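DNA ligase (PDB 3QWU) probably joins nucleic-acid ends in an ATP-dependent reaction as a member of the nucleotidyltransferase ligases, and binds adenosine and calcium ions. Local coordinates at residues L63-R68 / I198-K202; K241-M247 / D287-A292. One frame throughout, in Å; residues are numbered along the deposited sequence.

In the fold
The two contacts come in series along the chain: contact 1 closes before contact 2 opens, and their centres lie about 33 Å apart, with about 22 Å between nearest atoms. Contact 1 joins helices 63-70 and 195-210 beside the mixed sheet whose strands carry adenosine-binding residues. Contact 2 joins the end of helix 233-242, which carries the calcium ligand Asp239, to helix 276-299. Although they share no element, helix 254-269 relates them: its Glu268 and Glu269 bind contact 1, while the same helix of the second subunit packs on contact 2. Contacts of helix 254-269 thus reach both the adenosine-binding part of the same chain and the C-terminal helices of the other subunit.

Contact 1. Residues L63-R68 / I198-K202; sequences LETGLR and IKKIK
Leu67 and Ile201 meet tip to tip, CD1 of Leu67 lying 3.6 Å from CD1 of Ile201. The same Leu67 methyl also touches Ile198 CD1, where the two side chains lie alongside, pointing opposite ways. Leu63 CG lies anti to the backbone N (chi1 -177°), turning both branches to the partner helix: CD1 faces Ile201 CG2, and CD2 lies 3.7 Å from CG of Lys202. Lys202 bends at chi3 and chi4, its NZ salt-bridged to Glu269 and 4.5 Å from Glu64 OE1, too far for a salt bridge. Across Ile198 CG2, at about a right angle, runs Glu64, whose CD comes within 4.0 Å. A salt bridge ties its carboxylate one turn along the helix, Arg68 NH1 to Glu64 OE2 (2.7 Å), on the anti side, somewhat out of the carboxylate plane and bent (N-H...O 143°); Arg68 NH2 bonds Ala193 O. The axes stay 10.8 Å apart at 125°, so side chains alone bridge them. Phe218 touches Leu63, Leu67 and Ile201, Phe75 touches Leu67 and Ile201, and Phe191 touches Ile201, on strands 215-220, 75-80 and 187-191, the first two also carrying adenosine-binding residues, consistent with the helix-on-sheet packing of a ligase nucleotidyltransferase domain.

Contact 2. Residues K241-M247 / D287-A292; sequences KTNAKNM and DGLFQA
Lys245 NZ is gripped by Tyr303 O and, more weakly, by Gln295 OE1, and on its way there the lysine chain passes over Ala292. The chain is extended beyond CG (chi2 170°), which carries it across the helix at Ala292: CG is 3.7 Å from Ala292 CB, and CE stays near the same methyl. At Gly288 the backbones come together, its CA 4.9 Å from CA of Lys241. A side chain at this glycine would run into Lys241 O and Ala244 CB; in its absence the Ala244 methyl sits directly on the helix backbone, 3.3 Å from Gly288 C. The arrangement is a close glycine-alanine packing of the turn that follows helix 233-242, the helix that carries the calcium ligand Asp239, against helix 276-299. Lys241, bent at chi2 (110°), lays CD over Gly288 N and crosses Gln291 at about a right angle, CE reaching 3.2 Å from Gln291 OE1. Its NZ is 4.6 Å from Asp287 OD2, a looser pairing of opposite charges; that carboxylate is instead bound by Arg283 through OD2 and by Tyr278 OH of the second subunit through OD1. With an alanine at Lys241, the aliphatic cover over Gly288 N would be lost, and Gln291 would probably be freer to turn. Toward the C-terminal end of 241-247, Met247 crosses Leu289 at about a right angle, SD 3.7 Å from CD2 of Leu289, and Met355 of helix 353-363 touches both side chains.

Contact 1. Residues L63-R68 / I198-K202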
ATOM      1  N   LEU A  63       6.612  21.241   8.949  1.00 34.62           N
ATOM      2  CA  LEU A  63       7.167  22.433   8.310  1.00 35.26           C
ATOM      3  C   LEU A  63       8.102  23.123   9.311  1.00 36.37           C
ATOM      4  O   LEU A  63       9.258  23.396   9.012  1.00 36.61           O
ATOM      5  CB  LEU A  63       6.041  23.359   7.834  1.00 34.65           C
ATOM      6  CG  LEU A  63       6.343  24.638   7.074  1.00 36.35           C
ATOM      7  CD1 LEU A  63       7.288  24.431   5.907  1.00 33.76           C
ATOM      8  CD2 LEU A  63       4.977  25.181   6.566  1.00 37.02           C
ATOM      9  N   GLU A  64       7.614  23.384  10.510  1.00 37.39           N
ATOM     10  CA  GLU A  64       8.380  24.211  11.445  1.00 38.86           C
ATOM     11  C   GLU A  64       9.650  23.506  11.956  1.00 39.86           C
ATOM     12  O   GLU A  64      10.788  24.061  11.874  1.00 41.21           O
ATOM     13  CB  GLU A  64       7.533  24.609  12.638  1.00 39.46           C
ATOM     14  CG  GLU A  64       8.391  25.410  13.657  1.00 42.75           C
ATOM     15  CD  GLU A  64       7.583  26.249  14.623  1.00 45.00           C
ATOM     16  OE1 GLU A  64       6.340  26.164  14.634  1.00 46.32           O
ATOM     17  OE2 GLU A  64       8.208  26.972  15.420  1.00 49.05           O
ATOM     18  N   THR A  65       9.467  22.299  12.490  1.00 39.02           N
ATOM     19  CA  THR A  65      10.585  21.526  12.990  1.00 39.70           C
ATOM     20  C   THR A  65      11.486  21.049  11.862  1.00 39.28           C
ATOM     21  O   THR A  65      12.629  20.818  12.090  1.00 39.93           O
ATOM     22  CB  THR A  65      10.070  20.332  13.779  1.00 40.56           C
ATOM     23  OG1 THR A  65       9.107  20.815  14.724  1.00 43.45           O
ATOM     24  CG2 THR A  65      11.166  19.638  14.508  1.00 40.35           C
ATOM     25  N   GLY A  66      10.978  20.883  10.645  1.00 37.68           N
ATOM     26  CA  GLY A  66      11.820  20.463   9.542  1.00 37.34           C
ATOM     27  C   GLY A  66      12.770  21.566   9.103  1.00 38.51           C
ATOM     28  O   GLY A  66      13.976  21.343   8.901  1.00 37.78           O
ATOM     29  N   LEU A  67      12.215  22.766   8.962  1.00 38.61           N
ATOM     30  CA  LEU A  67      12.994  23.920   8.558  1.00 39.96           C
ATOM     31  C   LEU A  67      14.072  24.234   9.588  1.00 42.01           C
ATOM     32  O   LEU A  67      15.217  24.437   9.255  1.00 43.37           O
ATOM     33  CB  LEU A  67      12.079  25.123   8.382  1.00 39.69           C
ATOM     34  CG  LEU A  67      11.189  25.105   7.149  1.00 37.55           C
ATOM     35  CD1 LEU A  67      10.546  26.477   7.014  1.00 36.34           C
ATOM     36  CD2 LEU A  67      12.020  24.729   5.957  1.00 34.75           C
ATOM     37  N   ARG A  68      13.686  24.202  10.842  1.00 44.68           N
ATOM     38  CA  ARG A  68      14.588  24.356  11.964  1.00 47.42           C
ATOM     39  C   ARG A  68      15.668  23.263  12.018  1.00 47.85           C
ATOM     40  O   ARG A  68      16.796  23.531  12.364  1.00 47.63           O
ATOM     41  CB  ARG A  68      13.746  24.388  13.230  1.00 48.31           C
ATOM     42  CG  ARG A  68      14.416  24.835  14.469  1.00 54.19           C
ATOM     43  CD  ARG A  68      13.357  25.264  15.522  1.00 59.98           C
ATOM     44  NE  ARG A  68      12.912  26.630  15.219  1.00 64.71           N
ATOM     45  CZ  ARG A  68      11.700  27.140  15.436  1.00 65.81           C
ATOM     46  NH1 ARG A  68      10.739  26.397  15.967  1.00 66.00           N
ATOM     47  NH2 ARG A  68      11.461  28.422  15.112  1.00 66.49           N
ATOM     48  N   ILE A 198       9.100  31.634  10.052  1.00 43.57           N
ATOM     49  CA  ILE A 198       8.156  30.547  10.076  1.00 42.39           C
ATOM     50  C   ILE A 198       6.746  31.046   9.900  1.00 42.37           C
ATOM     51  O   ILE A 198       5.960  30.377   9.227  1.00 41.50           O
ATOM     52  CB  ILE A 198       8.246  29.725  11.395  1.00 43.73           C
ATOM     53  CG1 ILE A 198       9.606  29.010  11.483  1.00 44.59           C
ATOM     54  CG2 ILE A 198       7.092  28.724  11.524  1.00 40.40           C
ATOM     55  CD1 ILE A 198       9.871  28.035  10.342  1.00 44.20           C
ATOM     56  N   LYS A 199       6.386  32.186  10.492  1.00 43.44           N
ATOM     57  CA  LYS A 199       5.006  32.648  10.332  1.00 44.51           C
ATOM     58  C   LYS A 199       4.757  32.913   8.835  1.00 42.86           C
ATOM     59  O   LYS A 199       3.732  32.512   8.311  1.00 42.41           O
ATOM     60  CB  LYS A 199       4.678  33.891  11.143  1.00 46.86           C
ATOM     61  CG  LYS A 199       4.020  33.623  12.531  1.00 54.06           C
ATOM     62  CD  LYS A 199       5.035  33.242  13.684  1.00 58.83           C
ATOM     63  CE  LYS A 199       4.688  33.862  15.079  1.00 61.44           C
ATOM     64  NZ  LYS A 199       5.434  35.169  15.385  1.00 63.40           N
ATOM     65  N   LYS A 200       5.712  33.530   8.153  1.00 41.61           N
ATOM     66  CA  LYS A 200       5.506  33.918   6.757  1.00 40.78           C
ATOM     67  C   LYS A 200       5.438  32.698   5.828  1.00 38.97           C
ATOM     68  O   LYS A 200       4.526  32.586   4.991  1.00 38.27           O
ATOM     69  CB  LYS A 200       6.586  34.868   6.302  1.00 40.89           C
ATOM     70  CG  LYS A 200       6.618  36.163   7.128  1.00 45.65           C
ATOM     71  CD  LYS A 200       7.838  37.016   6.760  1.00 50.92           C
ATOM     72  CE  LYS A 200       8.210  37.953   7.873  1.00 54.15           C
ATOM     73  NZ  LYS A 200       9.422  38.780   7.541  1.00 57.79           N
ATOM     74  N   ILE A 201       6.368  31.768   6.007  1.00 37.53           N
ATOM     75  CA  ILE A 201       6.356  30.548   5.222  1.00 35.16           C
ATOM     76  C   ILE A 201       5.074  29.761   5.435  1.00 34.64           C
ATOM     77  O   ILE A 201       4.601  29.125   4.531  1.00 33.17           O
ATOM     78  CB  ILE A 201       7.587  29.665   5.549  1.00 35.11           C
ATOM     79  CG1 ILE A 201       8.853  30.397   5.181  1.00 34.36           C
ATOM     80  CG2 ILE A 201       7.548  28.340   4.810  1.00 30.51           C
ATOM     81  CD1 ILE A 201      10.062  29.828   5.771  1.00 36.96           C
ATOM     82  N   LYS A 202       4.507  29.780   6.634  1.00 36.73           N
ATOM     83  CA  LYS A 202       3.234  29.056   6.870  1.00 36.79           C
ATOM     84  C   LYS A 202       2.075  29.756   6.204  1.00 36.54           C
ATOM     85  O   LYS A 202       1.179  29.097   5.700  1.00 35.57           O
ATOM     86  CB  LYS A 202       2.931  28.863   8.360  1.00 37.83           C
ATOM     87  CG  LYS A 202       3.767  27.771   8.953  1.00 40.15           C
ATOM     88  CD  LYS A 202       3.711  27.629  10.483  1.00 42.29           C
ATOM     89  CE  LYS A 202       2.435  26.999  11.015  1.00 43.51           C
ATOM     90  NZ  LYS A 202       2.755  25.882  11.993  1.00 43.93           N
TER

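Contact 2. Residues K241-M247 / D287-A292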
ATOM      1  N   LYS A 241      -6.049  10.573  -5.289  1.00 33.42           N
ATOM      2  CA  LYS A 241      -7.192  10.455  -6.212  1.00 34.62           C
ATOM      3  C   LYS A 241      -6.840  10.176  -7.649  1.00 35.20           C
ATOM      4  O   LYS A 241      -7.446   9.293  -8.277  1.00 35.32           O
ATOM      5  CB  LYS A 241      -8.033  11.728  -6.173  1.00 35.37           C
ATOM      6  CG  LYS A 241      -9.074  11.896  -7.307  1.00 40.91           C
ATOM      7  CD  LYS A 241     -10.512  11.781  -6.856  1.00 45.58           C
ATOM      8  CE  LYS A 241     -11.517  12.024  -7.999  1.00 48.51           C
ATOM      9  NZ  LYS A 241     -12.637  12.984  -7.551  1.00 54.66           N
ATOM     10  N   THR A 242      -5.898  10.931  -8.210  1.00 35.41           N
ATOM     11  CA  THR A 242      -5.597  10.749  -9.614  1.00 36.17           C
ATOM     12  C   THR A 242      -4.797   9.502  -9.830  1.00 37.02           C
ATOM     13  O   THR A 242      -4.628   9.114 -10.937  1.00 38.20           O
ATOM     14  CB  THR A 242      -4.809  11.922 -10.204  1.00 35.84           C
ATOM     15  OG1 THR A 242      -3.626  12.035  -9.464  1.00 34.25           O
ATOM     16  CG2 THR A 242      -5.606  13.254 -10.082  1.00 34.53           C
ATOM     17  N   ASN A 243      -4.296   8.865  -8.783  1.00 38.84           N
ATOM     18  CA  ASN A 243      -3.576   7.602  -8.949  1.00 40.10           C
ATOM     19  C   ASN A 243      -4.409   6.344  -8.714  1.00 40.30           C
ATOM     20  O   ASN A 243      -3.859   5.245  -8.594  1.00 39.61           O
ATOM     21  CB  ASN A 243      -2.383   7.581  -8.019  1.00 40.53           C
ATOM     22  CG  ASN A 243      -1.154   7.983  -8.727  1.00 45.97           C
ATOM     23  OD1 ASN A 243      -0.372   7.109  -9.173  1.00 51.19           O
ATOM     24  ND2 ASN A 243      -0.985   9.313  -8.938  1.00 49.16           N
ATOM     25  N   ALA A 244      -5.723   6.505  -8.596  1.00 40.27           N
ATOM     26  CA  ALA A 244      -6.605   5.354  -8.371  1.00 41.06           C
ATOM     27  C   ALA A 244      -6.413   4.265  -9.441  1.00 41.75           C
ATOM     28  O   ALA A 244      -6.283   3.117  -9.106  1.00 42.11           O
ATOM     29  CB  ALA A 244      -8.061   5.790  -8.337  1.00 40.37           C
ATOM     30  N   LYS A 245      -6.433   4.639 -10.722  1.00 41.73           N
ATOM     31  CA  LYS A 245      -6.402   3.669 -11.828  1.00 43.05           C
ATOM     32  C   LYS A 245      -5.085   2.897 -11.849  1.00 44.81           C
ATOM     33  O   LYS A 245      -4.961   1.818 -12.444  1.00 43.95           O
ATOM     34  CB  LYS A 245      -6.652   4.381 -13.150  1.00 42.25           C
ATOM     35  CG  LYS A 245      -8.097   4.846 -13.264  1.00 41.72           C
ATOM     36  CD  LYS A 245      -8.347   5.768 -14.434  1.00 42.03           C
ATOM     37  CE  LYS A 245      -9.822   6.116 -14.644  1.00 40.48           C
ATOM     38  NZ  LYS A 245     -10.000   6.854 -15.923  1.00 40.95           N
ATOM     39  N   ASN A 246      -4.161   3.436 -11.064  1.00 46.28           N
ATOM     40  CA  ASN A 246      -2.757   3.127 -11.065  1.00 48.14           C
ATOM     41  C   ASN A 246      -2.404   2.288  -9.898  1.00 48.53           C
ATOM     42  O   ASN A 246      -1.241   2.017  -9.687  1.00 48.41           O
ATOM     43  CB  ASN A 246      -2.012   4.472 -10.888  1.00 48.52           C
ATOM     44  CG  ASN A 246      -0.843   4.596 -11.768  1.00 52.21           C
ATOM     45  OD1 ASN A 246      -0.624   5.682 -12.338  1.00 57.46           O
ATOM     46  ND2 ASN A 246      -0.086   3.485 -11.948  1.00 52.67           N
ATOM     47  N   MET A 247      -3.405   1.900  -9.111  1.00 50.23           N
ATOM     48  CA  MET A 247      -3.173   1.302  -7.781  1.00 51.81           C
ATOM     49  C   MET A 247      -2.479  -0.041  -7.740  1.00 53.76           C
ATOM     50  O   MET A 247      -2.039  -0.428  -6.676  1.00 53.86           O
ATOM     51  CB  MET A 247      -4.471   1.154  -6.990  1.00 52.04           C
ATOM     52  CG  MET A 247      -4.668   2.214  -5.980  1.00 53.87           C
ATOM     53  SD  MET A 247      -6.198   1.970  -5.070  1.00 59.73           S
ATOM     54  CE  MET A 247      -6.493   3.719  -4.659  1.00 51.23           C
ATOM     55  N   ASP A 287     -13.578   8.120  -4.452  1.00 33.55           N
ATOM     56  CA  ASP A 287     -14.062   8.631  -5.745  1.00 34.19           C
ATOM     57  C   ASP A 287     -13.165   8.342  -6.936  1.00 33.52           C
ATOM     58  O   ASP A 287     -13.669   8.163  -8.036  1.00 35.63           O
ATOM     59  CB  ASP A 287     -14.356  10.099  -5.686  1.00 33.90           C
ATOM     60  CG  ASP A 287     -15.484  10.397  -4.801  1.00 36.61           C
ATOM     61  OD1 ASP A 287     -16.367   9.509  -4.620  1.00 43.88           O
ATOM     62  OD2 ASP A 287     -15.472  11.505  -4.252  1.00 40.58           O
ATOM     63  N   GLY A 288     -11.864   8.231  -6.744  1.00 32.75           N
ATOM     64  CA  GLY A 288     -10.997   7.844  -7.865  1.00 32.75           C
ATOM     65  C   GLY A 288     -11.276   6.438  -8.345  1.00 33.20           C
ATOM     66  O   GLY A 288     -11.303   6.171  -9.510  1.00 33.11           O
ATOM     67  N   LEU A 289     -11.521   5.550  -7.412  1.00 35.00           N
ATOM     68  CA  LEU A 289     -11.793   4.155  -7.714  1.00 37.66           C
ATOM     69  C   LEU A 289     -13.202   4.019  -8.273  1.00 38.12           C
ATOM     70  O   LEU A 289     -13.398   3.277  -9.202  1.00 38.20           O
ATOM     71  CB  LEU A 289     -11.575   3.281  -6.444  1.00 38.29           C
ATOM     72  CG  LEU A 289     -10.548   2.146  -6.403  1.00 41.50           C
ATOM     73  CD1 LEU A 289      -9.466   2.155  -7.521  1.00 43.59           C
ATOM     74  CD2 LEU A 289      -9.896   2.038  -5.052  1.00 40.82           C
ATOM     75  N   PHE A 290     -14.170   4.759  -7.725  1.00 39.10           N
ATOM     76  CA  PHE A 290     -15.560   4.732  -8.238  1.00 40.78           C
ATOM     77  C   PHE A 290     -15.594   5.145  -9.683  1.00 41.83           C
ATOM     78  O   PHE A 290     -16.275   4.544 -10.483  1.00 43.80           O
ATOM     79  CB  PHE A 290     -16.481   5.693  -7.462  1.00 40.82           C
ATOM     80  CG  PHE A 290     -17.838   5.199  -7.305  1.00 40.92           C
ATOM     81  CD1 PHE A 290     -18.145   4.334  -6.263  1.00 44.95           C
ATOM     82  CD2 PHE A 290     -18.830   5.558  -8.188  1.00 44.36           C
ATOM     83  CE1 PHE A 290     -19.442   3.790  -6.107  1.00 43.73           C
ATOM     84  CE2 PHE A 290     -20.158   5.052  -8.049  1.00 44.68           C
ATOM     85  CZ  PHE A 290     -20.454   4.166  -7.004  1.00 46.42           C
ATOM     86  N   GLN A 291     -14.853   6.194 -10.023  1.00 41.69           N
ATOM     87  CA  GLN A 291     -14.739   6.593 -11.412  1.00 41.39           C
ATOM     88  C   GLN A 291     -14.077   5.575 -12.285  1.00 39.73           C
ATOM     89  O   GLN A 291     -14.380   5.520 -13.466  1.00 41.13           O
ATOM     90  CB  GLN A 291     -13.895   7.845 -11.536  1.00 41.74           C
ATOM     91  CG  GLN A 291     -14.563   9.108 -11.106  1.00 46.47           C
ATOM     92  CD  GLN A 291     -13.544  10.234 -10.965  1.00 50.94           C
ATOM     93  OE1 GLN A 291     -13.727  11.124 -10.155  1.00 55.16           O
ATOM     94  NE2 GLN A 291     -12.470  10.187 -11.761  1.00 53.22           N
ATOM     95  N   ALA A 292     -13.095   4.843 -11.776  1.00 37.26           N
ATOM     96  CA  ALA A 292     -12.504   3.806 -12.595  1.00 36.37           C
ATOM     97  C   ALA A 292     -13.515   2.641 -12.819  1.00 36.76           C
ATOM     98  O   ALA A 292     -13.520   2.054 -13.906  1.00 35.42           O
ATOM     99  CB  ALA A 292     -11.202   3.307 -12.026  1.00 34.88           C
TER